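Local atomic coordinates of migration inhibitory factor (Trichinella spiralis, PDB entry 1HFO), a protein that belongs to the macrophage migration inhibitory factor family and assembles as a trimer of alpha/beta subunits, each with two helices packed on a beta sheet. Residues T7-T12 and T53-F58; P15-S20 and N84-I89; L30-S35 and L61-G66. All coordinates share one frame; numbering follows the deposited sequence.

In the fold
From the N terminus, strand 2-7 runs into the loop that opens interaction 1, and segment 15-20 starts helix 18-30 and opens interaction 2. The end of that helix begins interaction 3. Strand 57-63 then closes two of the three contacts: its start completes interaction 1 with 7-12, its end completes interaction 3 with 30-35, and their centres lie about 25 Å apart on opposite sides of the chain's centre. Interaction 2 closes last, at the end of helix 69-87, so interaction 3 nests inside its loop, while interaction 1 crosses both. Interactions 1 and 2 touch through Ile89 and Leu87, which pack against Thr7, Ile9, Pro55 and Ala56.

Interaction 1. Residues T7-T12 and T53-F58; sequences TNIKAT and TNPAAF
The flat carboxamide of Asn8 meets residues 54-56 through both of its polar atoms, where strand 57-63 begins antiparallel to the end of strand 2-7 in the mixed sheet of the MIF fold. OD1 accepts from Ala56 N at 2.9 Å, the donor tilted slightly from the plane of the side-chain carbonyl. ND2 gives a proton to Asn54 O at 3.0 Å; it stands well above the plane of that backbone carbonyl, and Asn54 O in turn is tilted 25° from the Asn8 amide plane. With a second bond from ND2 to Leu47 O, the amide is held at both ends and its rotation is fixed. CG of Asn8 sits between its backbone N and carbonyl carbon (chi1 43°), and with CG there the amide is placed against the 54-56 backbone.

One residue earlier, Thr7 and Ala57 form a non-hydrogen-bonded antiparallel pair, CA to CA 4.3 Å, with CB of Thr7 against CB of Ala57. Beyond this pair both chains are loop and draw apart, and Asn8 N makes a weak bond to Ala56 O. Ile9 extends the apolar side: its CG2 touches Pro55 CB at 4.0 Å, the two side chains crossing at about a right angle. Arg93 binds the carbonyls of Asn54 and Pro55, tying the loop before strand 57-63 to the residue just before strand 94-100.

Thr7 OG1, anti to the backbone N (chi1 -179°), works in two directions: it donates to Ala56 O at 2.9 Å and, as the acceptor of an ST turn, receives the nearly straight N-H of Ile9.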
ATOM      1  N   THR A   7       7.828   7.434  -2.968  1.00 20.24           N
ATOM      2  CA  THR A   7       9.069   7.890  -3.581  1.00 19.31           C
ATOM      3  C   THR A   7      10.082   8.393  -2.565  1.00 20.02           C
ATOM      4  O   THR A   7       9.726   8.791  -1.453  1.00 20.33           O
ATOM      5  CB  THR A   7       8.757   9.022  -4.595  1.00 22.72           C
ATOM      6  OG1 THR A   7       9.968   9.461  -5.225  1.00 22.05           O
ATOM      7  CG2 THR A   7       8.110  10.202  -3.888  1.00 23.31           C
ATOM      8  N   ASN A   8      11.355   8.388  -2.962  1.00 24.62           N
ATOM      9  CA  ASN A   8      12.412   8.868  -2.088  1.00 26.40           C
ATOM     10  C   ASN A   8      12.741  10.342  -2.304  1.00 28.42           C
ATOM     11  O   ASN A   8      13.513  10.923  -1.542  1.00 28.85           O
ATOM     12  CB  ASN A   8      13.694   8.031  -2.257  1.00 28.22           C
ATOM     13  CG  ASN A   8      14.020   7.722  -3.711  1.00 27.98           C
ATOM     14  OD1 ASN A   8      13.604   8.432  -4.627  1.00 24.71           O
ATOM     15  ND2 ASN A   8      14.803   6.653  -3.925  1.00 27.81           N
ATOM     16  N   ILE A   9      12.149  10.959  -3.324  1.00 27.24           N
ATOM     17  CA  ILE A   9      12.425  12.371  -3.563  1.00 29.27           C
ATOM     18  C   ILE A   9      11.846  13.230  -2.449  1.00 29.38           C
ATOM     19  O   ILE A   9      11.093  12.752  -1.601  1.00 28.61           O
ATOM     20  CB  ILE A   9      11.867  12.865  -4.915  1.00 27.27           C
ATOM     21  CG1 ILE A   9      10.343  12.808  -4.914  1.00 29.06           C
ATOM     22  CG2 ILE A   9      12.451  12.064  -6.053  1.00 31.39           C
ATOM     23  CD1 ILE A   9       9.753  13.251  -6.212  1.00 29.47           C
ATOM     24  N   LYS A  10      12.194  14.509  -2.460  1.00 30.39           N
ATOM     25  CA  LYS A  10      11.743  15.440  -1.437  1.00 30.61           C
ATOM     26  C   LYS A  10      10.361  16.011  -1.738  1.00 28.58           C
ATOM     27  O   LYS A  10       9.987  16.158  -2.896  1.00 29.50           O
ATOM     28  CB  LYS A  10      12.761  16.576  -1.301  1.00 34.10           C
ATOM     29  CG  LYS A  10      14.157  16.113  -0.889  1.00 33.91           C
ATOM     30  CD  LYS A  10      15.187  17.231  -1.039  1.00 37.66           C
ATOM     31  CE  LYS A  10      14.891  18.403  -0.115  1.00 39.27           C
ATOM     32  NZ  LYS A  10      14.898  17.983   1.319  1.00 43.27           N
ATOM     33  N   ALA A  11       9.617  16.337  -0.687  1.00 27.77           N
ATOM     34  CA  ALA A  11       8.272  16.892  -0.841  1.00 23.45           C
ATOM     35  C   ALA A  11       8.348  18.221  -1.557  1.00 28.84           C
ATOM     36  O   ALA A  11       7.486  18.564  -2.376  1.00 26.38           O
ATOM     37  CB  ALA A  11       7.626  17.084   0.512  1.00 26.84           C
ATOM     38  N   THR A  12       9.390  18.976  -1.248  1.00 28.79           N
ATOM     39  CA  THR A  12       9.541  20.278  -1.864  1.00 31.02           C
ATOM     40  C   THR A  12       9.845  20.140  -3.358  1.00 26.32           C
ATOM     41  O   THR A  12       9.870  21.131  -4.092  1.00 33.18           O
ATOM     42  CB  THR A  12      10.630  21.085  -1.138  1.00 31.61           C
ATOM     43  OG1 THR A  12      10.545  22.458  -1.528  1.00 38.98           O
ATOM     44  CG2 THR A  12      12.004  20.525  -1.453  1.00 31.47           C
ATOM     45  N   THR A  53      19.894   4.363  -3.884  1.00 35.83           N
ATOM     46  CA  THR A  53      18.921   5.245  -3.276  1.00 35.01           C
ATOM     47  C   THR A  53      18.655   6.487  -4.129  1.00 30.65           C
ATOM     48  O   THR A  53      18.141   7.480  -3.628  1.00 35.31           O
ATOM     49  CB  THR A  53      19.395   5.679  -1.877  1.00 37.69           C
ATOM     50  OG1 THR A  53      18.339   6.364  -1.201  1.00 44.65           O
ATOM     51  CG2 THR A  53      20.592   6.605  -1.984  1.00 38.17           C
ATOM     52  N   ASN A  54      19.003   6.436  -5.411  1.00 30.31           N
ATOM     53  CA  ASN A  54      18.759   7.580  -6.286  1.00 28.28           C
ATOM     54  C   ASN A  54      17.262   7.652  -6.559  1.00 29.02           C
ATOM     55  O   ASN A  54      16.563   6.654  -6.407  1.00 27.53           O
ATOM     56  CB  ASN A  54      19.524   7.439  -7.603  1.00 31.86           C
ATOM     57  CG  ASN A  54      21.016   7.681  -7.433  1.00 30.57           C
ATOM     58  OD1 ASN A  54      21.425   8.496  -6.610  1.00 36.39           O
ATOM     59  ND2 ASN A  54      21.831   6.987  -8.220  1.00 36.14           N
ATOM     60  N   PRO A  55      16.757   8.831  -6.968  1.00 26.17           N
ATOM     61  CA  PRO A  55      15.332   9.012  -7.259  1.00 25.40           C
ATOM     62  C   PRO A  55      14.658   7.809  -7.922  1.00 26.91           C
ATOM     63  O   PRO A  55      15.056   7.356  -8.997  1.00 24.24           O
ATOM     64  CB  PRO A  55      15.324  10.253  -8.147  1.00 30.00           C
ATOM     65  CG  PRO A  55      16.403  11.079  -7.517  1.00 29.41           C
ATOM     66  CD  PRO A  55      17.508  10.066  -7.273  1.00 28.36           C
ATOM     67  N   ALA A  56      13.600   7.327  -7.273  1.00 24.69           N
ATOM     68  CA  ALA A  56      12.837   6.176  -7.727  1.00 25.14           C
ATOM     69  C   ALA A  56      11.467   6.247  -7.069  1.00 21.71           C
ATOM     70  O   ALA A  56      11.259   7.051  -6.165  1.00 22.49           O
ATOM     71  CB  ALA A  56      13.531   4.887  -7.293  1.00 25.59           C
ATOM     72  N   ALA A  57      10.568   5.369  -7.508  1.00 24.04           N
ATOM     73  CA  ALA A  57       9.218   5.283  -6.950  1.00 23.45           C
ATOM     74  C   ALA A  57       8.517   4.008  -7.399  1.00 22.76           C
ATOM     75  O   ALA A  57       8.902   3.382  -8.376  1.00 22.24           O
ATOM     76  CB  ALA A  57       8.388   6.509  -7.381  1.00 22.48           C
ATOM     77  N   PHE A  58       7.480   3.614  -6.665  1.00 20.22           N
ATOM     78  CA  PHE A  58       6.694   2.460  -7.062  1.00 20.63           C
ATOM     79  C   PHE A  58       5.314   2.840  -6.562  1.00 14.95           C
ATOM     80  O   PHE A  58       5.187   3.548  -5.549  1.00 17.95           O
ATOM     81  CB  PHE A  58       7.200   1.168  -6.396  1.00 21.35           C
ATOM     82  CG  PHE A  58       6.917   1.082  -4.922  1.00 21.45           C
ATOM     83  CD1 PHE A  58       5.738   0.500  -4.465  1.00 26.49           C
ATOM     84  CD2 PHE A  58       7.838   1.539  -3.991  1.00 26.07           C
ATOM     85  CE1 PHE A  58       5.487   0.372  -3.096  1.00 21.84           C
ATOM     86  CE2 PHE A  58       7.595   1.416  -2.613  1.00 26.83           C
ATOM     87  CZ  PHE A  58       6.418   0.831  -2.170  1.00 26.56           C
TER

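Interaction 2. Residues P15-S20 and N84-I89; sequences PSDFLS and NTKLGI. Unlike the reference sequence in segment 84-89: Thr85 (reference Lys).
Phe18 and Pro15 close over the last turn of helix 69-87, where Lys86 and Leu87 receive them. The Phe18 side chain extends with CG anti to its backbone N (chi1 178°), which carries the CD1-CE1 side of the ring to the second helix. Lys86 CB lies in the ring plane at its edge, 3.9 Å from CD1. Leu87 comes to the ring obliquely; its CD2 stands 3.8 Å from Phe18 CD1, and its CG and CD1 are near CE1, the two side chains crossing at about a right angle. Pro15 adds CD and CG, both against the carbonyl O of Lys86, with CD 3.3 Å from that oxygen; CD also meets the CD2 methyl of Leu87.

The Lys86 chain has two uses. Beyond CB, a bend at chi2 (-64°) followed by two extended torsions carries the ammonium away from the ring to Asp17. The charges do not close tightly: NZ and Asp17 OD2 form a long salt bridge of 3.8 Å. A water beside the pair bridges them, donating to Asp17 OD1 at 3.1 Å and accepting from Lys86 NZ at 3.2 Å, so a water-mediated link accompanies the long direct one.

Asp17 occupies the N-cap position of helix 18-30, although its side chain makes no capping bond. At the other helix end, Gly88 leaves helical geometry with positive phi, and Asn84 ND2 bonds Ile89 O across this bend. The contact thus joins the start of one helix to the end of the other. Beneath them lies the sheet: Phe18 and Leu87 both rest on Ile41 of strand 38-42, and Leu87 also reaches Leu5 of strand 2-7.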
ATOM      1  N   PRO A  15       5.866  19.401  -7.560  1.00 17.73           N
ATOM      2  CA  PRO A  15       5.288  20.694  -7.947  1.00 22.21           C
ATOM      3  C   PRO A  15       3.871  20.913  -7.414  1.00 24.38           C
ATOM      4  O   PRO A  15       3.154  19.957  -7.116  1.00 22.69           O
ATOM      5  CB  PRO A  15       5.342  20.645  -9.467  1.00 20.17           C
ATOM      6  CG  PRO A  15       5.159  19.180  -9.750  1.00 23.98           C
ATOM      7  CD  PRO A  15       6.050  18.527  -8.727  1.00 18.13           C
ATOM      8  N   SER A  16       3.476  22.183  -7.311  1.00 21.06           N
ATOM      9  CA  SER A  16       2.156  22.558  -6.818  1.00 22.83           C
ATOM     10  C   SER A  16       1.022  21.999  -7.686  1.00 23.44           C
ATOM     11  O   SER A  16      -0.089  21.813  -7.192  1.00 24.60           O
ATOM     12  CB  SER A  16       2.049  24.082  -6.751  1.00 25.51           C
ATOM     13  OG  SER A  16       2.140  24.633  -8.046  1.00 29.75           O
ATOM     14  N   ASP A  17       1.289  21.749  -8.970  1.00 21.62           N
ATOM     15  CA  ASP A  17       0.264  21.196  -9.858  1.00 23.22           C
ATOM     16  C   ASP A  17       0.385  19.693 -10.062  1.00 22.90           C
ATOM     17  O   ASP A  17      -0.105  19.153 -11.053  1.00 19.36           O
ATOM     18  CB  ASP A  17       0.291  21.862 -11.232  1.00 23.12           C
ATOM     19  CG  ASP A  17       1.653  21.799 -11.896  1.00 29.30           C
ATOM     20  OD1 ASP A  17       2.564  21.122 -11.377  1.00 26.68           O
ATOM     21  OD2 ASP A  17       1.810  22.428 -12.959  1.00 33.99           O
ATOM     22  N   PHE A  18       1.032  19.008  -9.132  1.00 21.46           N
ATOM     23  CA  PHE A  18       1.156  17.564  -9.297  1.00 19.15           C
ATOM     24  C   PHE A  18      -0.189  16.839  -9.112  1.00 17.82           C
ATOM     25  O   PHE A  18      -0.563  16.007  -9.934  1.00 18.71           O
ATOM     26  CB  PHE A  18       2.161  16.995  -8.298  1.00 18.22           C
ATOM     27  CG  PHE A  18       2.305  15.509  -8.394  1.00 20.12           C
ATOM     28  CD1 PHE A  18       2.971  14.938  -9.472  1.00 20.29           C
ATOM     29  CD2 PHE A  18       1.700  14.679  -7.462  1.00 19.82           C
ATOM     30  CE1 PHE A  18       3.032  13.561  -9.640  1.00 23.19           C
ATOM     31  CE2 PHE A  18       1.750  13.271  -7.617  1.00 20.87           C
ATOM     32  CZ  PHE A  18       2.416  12.718  -8.709  1.00 19.90           C
ATOM     33  N   LEU A  19      -0.897  17.161  -8.037  1.00 19.01           N
ATOM     34  CA  LEU A  19      -2.170  16.502  -7.752  1.00 18.11           C
ATOM     35  C   LEU A  19      -3.191  16.819  -8.830  1.00 20.61           C
ATOM     36  O   LEU A  19      -3.905  15.936  -9.296  1.00 19.31           O
ATOM     37  CB  LEU A  19      -2.685  16.916  -6.374  1.00 18.98           C
ATOM     38  CG  LEU A  19      -1.769  16.479  -5.224  1.00 20.24           C
ATOM     39  CD1 LEU A  19      -2.248  17.058  -3.918  1.00 23.34           C
ATOM     40  CD2 LEU A  19      -1.721  14.951  -5.175  1.00 20.28           C
ATOM     41  N   SER A  20      -3.260  18.075  -9.262  1.00 20.77           N
ATOM     42  CA  SER A  20      -4.218  18.391 -10.304  1.00 21.16           C
ATOM     43  C   SER A  20      -3.896  17.693 -11.632  1.00 17.65           C
ATOM     44  O   SER A  20      -4.766  17.080 -12.241  1.00 19.01           O
ATOM     45  CB  SER A  20      -4.298  19.914 -10.520  1.00 21.40           C
ATOM     46  OG  SER A  20      -3.066  20.435 -10.989  1.00 21.34           O
ATOM     47  N   ASN A  84       7.842  11.178 -14.900  1.00 21.79           N
ATOM     48  CA  ASN A  84       9.207  11.582 -15.224  1.00 23.72           C
ATOM     49  C   ASN A  84       9.236  13.110 -15.397  1.00 26.90           C
ATOM     50  O   ASN A  84      10.131  13.788 -14.905  1.00 27.48           O
ATOM     51  CB  ASN A  84       9.644  10.890 -16.522  1.00 28.37           C
ATOM     52  CG  ASN A  84      11.001  11.352 -17.001  1.00 31.34           C
ATOM     53  OD1 ASN A  84      11.164  11.713 -18.168  1.00 34.14           O
ATOM     54  ND2 ASN A  84      11.982  11.341 -16.108  1.00 31.70           N
ATOM     55  N   THR A  85       8.228  13.649 -16.072  1.00 25.76           N
ATOM     56  CA  THR A  85       8.158  15.091 -16.295  1.00 25.73           C
ATOM     57  C   THR A  85       7.939  15.928 -15.034  1.00 28.57           C
ATOM     58  O   THR A  85       8.560  16.976 -14.862  1.00 28.93           O
ATOM     59  CB  THR A  85       7.045  15.423 -17.307  1.00 29.07           C
ATOM     60  OG1 THR A  85       7.345  14.802 -18.564  1.00 31.80           O
ATOM     61  CG2 THR A  85       6.914  16.937 -17.499  1.00 27.98           C
ATOM     62  N   LYS A  86       7.062  15.468 -14.141  1.00 25.07           N
ATOM     63  CA  LYS A  86       6.751  16.220 -12.927  1.00 20.30           C
ATOM     64  C   LYS A  86       7.670  16.023 -11.732  1.00 24.54           C
ATOM     65  O   LYS A  86       7.871  16.945 -10.934  1.00 26.58           O
ATOM     66  CB  LYS A  86       5.318  15.912 -12.480  1.00 23.66           C
ATOM     67  CG  LYS A  86       4.252  16.289 -13.478  1.00 23.90           C
ATOM     68  CD  LYS A  86       4.196  17.798 -13.730  1.00 26.71           C
ATOM     69  CE  LYS A  86       3.154  18.107 -14.796  1.00 24.35           C
ATOM     70  NZ  LYS A  86       3.109  19.576 -15.100  1.00 26.58           N
ATOM     71  N   LEU A  87       8.213  14.818 -11.591  1.00 22.91           N
ATOM     72  CA  LEU A  87       9.079  14.512 -10.466  1.00 24.68           C
ATOM     73  C   LEU A  87      10.536  14.324 -10.869  1.00 23.33           C
ATOM     74  O   LEU A  87      11.415  14.282 -10.006  1.00 28.85           O
ATOM     75  CB  LEU A  87       8.573  13.253  -9.770  1.00 22.29           C
ATOM     76  CG  LEU A  87       7.059  13.272  -9.518  1.00 18.49           C
ATOM     77  CD1 LEU A  87       6.676  12.026  -8.754  1.00 20.00           C
ATOM     78  CD2 LEU A  87       6.656  14.514  -8.735  1.00 22.56           C
ATOM     79  N   GLY A  88      10.772  14.190 -12.168  1.00 26.53           N
ATOM     80  CA  GLY A  88      12.127  14.024 -12.665  1.00 28.22           C
ATOM     81  C   GLY A  88      12.726  12.647 -12.439  1.00 31.90           C
ATOM     82  O   GLY A  88      13.929  12.453 -12.622  1.00 31.61           O
ATOM     83  N   ILE A  89      11.892  11.684 -12.065  1.00 27.02           N
ATOM     84  CA  ILE A  89      12.380  10.326 -11.810  1.00 28.00           C
ATOM     85  C   ILE A  89      12.537   9.532 -13.105  1.00 24.67           C
ATOM     86  O   ILE A  89      11.653   9.536 -13.961  1.00 25.08           O
ATOM     87  CB  ILE A  89      11.413   9.541 -10.881  1.00 24.83           C
ATOM     88  CG1 ILE A  89      11.165  10.311  -9.583  1.00 27.15           C
ATOM     89  CG2 ILE A  89      12.016   8.179 -10.541  1.00 24.79           C
ATOM     90  CD1 ILE A  89      10.148   9.618  -8.651  1.00 25.03           C
TER
HETATM   91  O   HOH W   1       5.117  20.884 -13.049  1.00 42.52           O

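Interaction 3. Residues L30-S35 and L61-G66; sequences LSKPGS and LMSIGG
A Schellman motif with Ser31 as its C-prime residue ends helix 18-30, and the chain leaving it packs against the end of strand 57-63 and the Gly65-Gly66 loop. Leu30, the last helical residue, divides its methyls between the strand and the glycines. CD1 rests on Ser63 CB at 3.6 Å and, more loosely, on Leu61 CD2 at 4.3 Å. CD2 points to the backbone of Gly66, 3.7 Å from its carbonyl O. Gly66 has positive phi and no side chain, and this lets the leucine come close to the main chain.

Lys32 supplies the polar half. Bent at chi2 (-56°) and again at chi4 (70°), its chain curls over to bring NZ to Ile64 O, a hydrogen bond of 2.8 Å with the donor tilted 29° from the carbonyl plane. Ser63 OG is turned to the strand's own continuation instead: it donates to Gly65 O at 3.2 Å, in the carbonyl plane, and so links the strand end to the loop.

Pro1, the N-terminal residue, touches both Leu30 and Ser63, and His75 of helix 69-87 binds Gly66 O. The arrangement is that of the alpha/beta MIF fold, in which a helix packs on the sheet and its C-terminal end meets the end of a strand beside the N-terminal proline.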
ATOM      1  N   LEU A  30      -8.723   6.599 -17.741  1.00 25.60           N
ATOM      2  CA  LEU A  30      -9.650   5.548 -17.330  1.00 24.76           C
ATOM      3  C   LEU A  30     -11.083   5.936 -17.681  1.00 27.93           C
ATOM      4  O   LEU A  30     -11.995   5.138 -17.532  1.00 27.46           O
ATOM      5  CB  LEU A  30      -9.548   5.295 -15.822  1.00 24.27           C
ATOM      6  CG  LEU A  30      -8.206   4.781 -15.316  1.00 24.42           C
ATOM      7  CD1 LEU A  30      -8.199   4.770 -13.803  1.00 25.35           C
ATOM      8  CD2 LEU A  30      -7.958   3.377 -15.877  1.00 27.29           C
ATOM      9  N   SER A  31     -11.270   7.156 -18.171  1.00 27.07           N
ATOM     10  CA  SER A  31     -12.602   7.644 -18.533  1.00 28.11           C
ATOM     11  C   SER A  31     -13.552   7.655 -17.340  1.00 28.30           C
ATOM     12  O   SER A  31     -14.703   7.207 -17.432  1.00 29.85           O
ATOM     13  CB  SER A  31     -13.193   6.804 -19.673  1.00 31.91           C
ATOM     14  OG  SER A  31     -12.485   7.037 -20.883  1.00 38.37           O
ATOM     15  N   LYS A  32     -13.056   8.158 -16.211  1.00 24.14           N
ATOM     16  CA  LYS A  32     -13.861   8.268 -15.000  1.00 24.52           C
ATOM     17  C   LYS A  32     -13.984   9.739 -14.614  1.00 21.94           C
ATOM     18  O   LYS A  32     -13.126  10.546 -14.953  1.00 21.85           O
ATOM     19  CB  LYS A  32     -13.225   7.499 -13.834  1.00 24.89           C
ATOM     20  CG  LYS A  32     -13.265   5.984 -14.004  1.00 29.95           C
ATOM     21  CD  LYS A  32     -14.691   5.515 -14.205  1.00 29.70           C
ATOM     22  CE  LYS A  32     -14.760   4.001 -14.335  1.00 34.02           C
ATOM     23  NZ  LYS A  32     -14.471   3.335 -13.041  1.00 29.12           N
ATOM     24  N   PRO A  33     -15.047  10.099 -13.892  1.00 20.89           N
ATOM     25  CA  PRO A  33     -15.197  11.501 -13.501  1.00 23.12           C
ATOM     26  C   PRO A  33     -14.128  11.882 -12.495  1.00 23.16           C
ATOM     27  O   PRO A  33     -13.752  11.080 -11.637  1.00 23.41           O
ATOM     28  CB  PRO A  33     -16.604  11.555 -12.886  1.00 23.72           C
ATOM     29  CG  PRO A  33     -17.295  10.330 -13.438  1.00 24.13           C
ATOM     30  CD  PRO A  33     -16.202   9.300 -13.448  1.00 23.50           C
ATOM     31  N   GLY A  34     -13.651  13.119 -12.580  1.00 24.60           N
ATOM     32  CA  GLY A  34     -12.633  13.566 -11.651  1.00 22.59           C
ATOM     33  C   GLY A  34     -13.039  13.487 -10.189  1.00 19.02           C
ATOM     34  O   GLY A  34     -12.184  13.377  -9.314  1.00 21.22           O
ATOM     35  N   SER A  35     -14.341  13.543  -9.907  1.00 21.44           N
ATOM     36  CA  SER A  35     -14.824  13.503  -8.545  1.00 21.86           C
ATOM     37  C   SER A  35     -14.550  12.167  -7.857  1.00 20.10           C
ATOM     38  O   SER A  35     -14.509  12.083  -6.630  1.00 24.35           O
ATOM     39  CB  SER A  35     -16.324  13.818  -8.532  1.00 26.38           C
ATOM     40  OG  SER A  35     -16.981  13.082  -9.537  1.00 27.84           O
ATOM     41  N   LEU A  61      -2.099   1.795  -9.483  1.00 17.95           N
ATOM     42  CA  LEU A  61      -3.230   2.500 -10.069  1.00 18.59           C
ATOM     43  C   LEU A  61      -4.365   1.484 -10.032  1.00 17.47           C
ATOM     44  O   LEU A  61      -4.313   0.468 -10.725  1.00 18.20           O
ATOM     45  CB  LEU A  61      -2.962   2.915 -11.523  1.00 21.10           C
ATOM     46  CG  LEU A  61      -4.221   3.495 -12.175  1.00 22.64           C
ATOM     47  CD1 LEU A  61      -4.479   4.840 -11.524  1.00 18.27           C
ATOM     48  CD2 LEU A  61      -4.079   3.641 -13.680  1.00 24.37           C
ATOM     49  N   MET A  62      -5.390   1.727  -9.211  1.00 17.21           N
ATOM     50  CA  MET A  62      -6.501   0.786  -9.149  1.00 15.95           C
ATOM     51  C   MET A  62      -7.792   1.467  -9.585  1.00 18.51           C
ATOM     52  O   MET A  62      -7.985   2.662  -9.361  1.00 19.72           O
ATOM     53  CB  MET A  62      -6.650   0.212  -7.738  1.00 19.43           C
ATOM     54  CG  MET A  62      -6.802   1.228  -6.649  1.00 22.03           C
ATOM     55  SD  MET A  62      -6.851   0.387  -5.024  1.00 28.76           S
ATOM     56  CE  MET A  62      -5.288   0.869  -4.322  1.00 27.10           C
ATOM     57  N   SER A  63      -8.666   0.699 -10.222  1.00 15.72           N
ATOM     58  CA  SER A  63      -9.933   1.240 -10.704  1.00 14.92           C
ATOM     59  C   SER A  63     -10.926   0.148 -11.042  1.00 16.29           C
ATOM     60  O   SER A  63     -10.538  -0.964 -11.421  1.00 15.83           O
ATOM     61  CB  SER A  63      -9.672   2.095 -11.954  1.00 17.46           C
ATOM     62  OG  SER A  63     -10.868   2.629 -12.474  1.00 25.50           O
ATOM     63  N   ILE A  64     -12.216   0.451 -10.918  1.00 19.53           N
ATOM     64  CA  ILE A  64     -13.221  -0.535 -11.268  1.00 18.16           C
ATOM     65  C   ILE A  64     -13.414  -0.369 -12.777  1.00 22.36           C
ATOM     66  O   ILE A  64     -14.104   0.537 -13.231  1.00 26.30           O
ATOM     67  CB  ILE A  64     -14.559  -0.276 -10.523  1.00 18.17           C
ATOM     68  CG1 ILE A  64     -14.317  -0.375  -9.011  1.00 16.71           C
ATOM     69  CG2 ILE A  64     -15.604  -1.221 -11.030  1.00 20.24           C
ATOM     70  CD1 ILE A  64     -15.409   0.271  -8.138  1.00 18.07           C
ATOM     71  N   GLY A  65     -12.755  -1.228 -13.544  1.00 25.55           N
ATOM     72  CA  GLY A  65     -12.848  -1.136 -14.988  1.00 26.58           C
ATOM     73  C   GLY A  65     -11.813  -0.189 -15.578  1.00 27.48           C
ATOM     74  O   GLY A  65     -11.188   0.616 -14.879  1.00 28.33           O
ATOM     75  N   GLY A  66     -11.621  -0.288 -16.884  1.00 30.33           N
ATOM     76  CA  GLY A  66     -10.654   0.570 -17.544  1.00 30.48           C
ATOM     77  C   GLY A  66      -9.244   0.029 -17.474  1.00 32.17           C
ATOM     78  O   GLY A  66      -8.354   0.505 -18.183  1.00 30.92           O
TER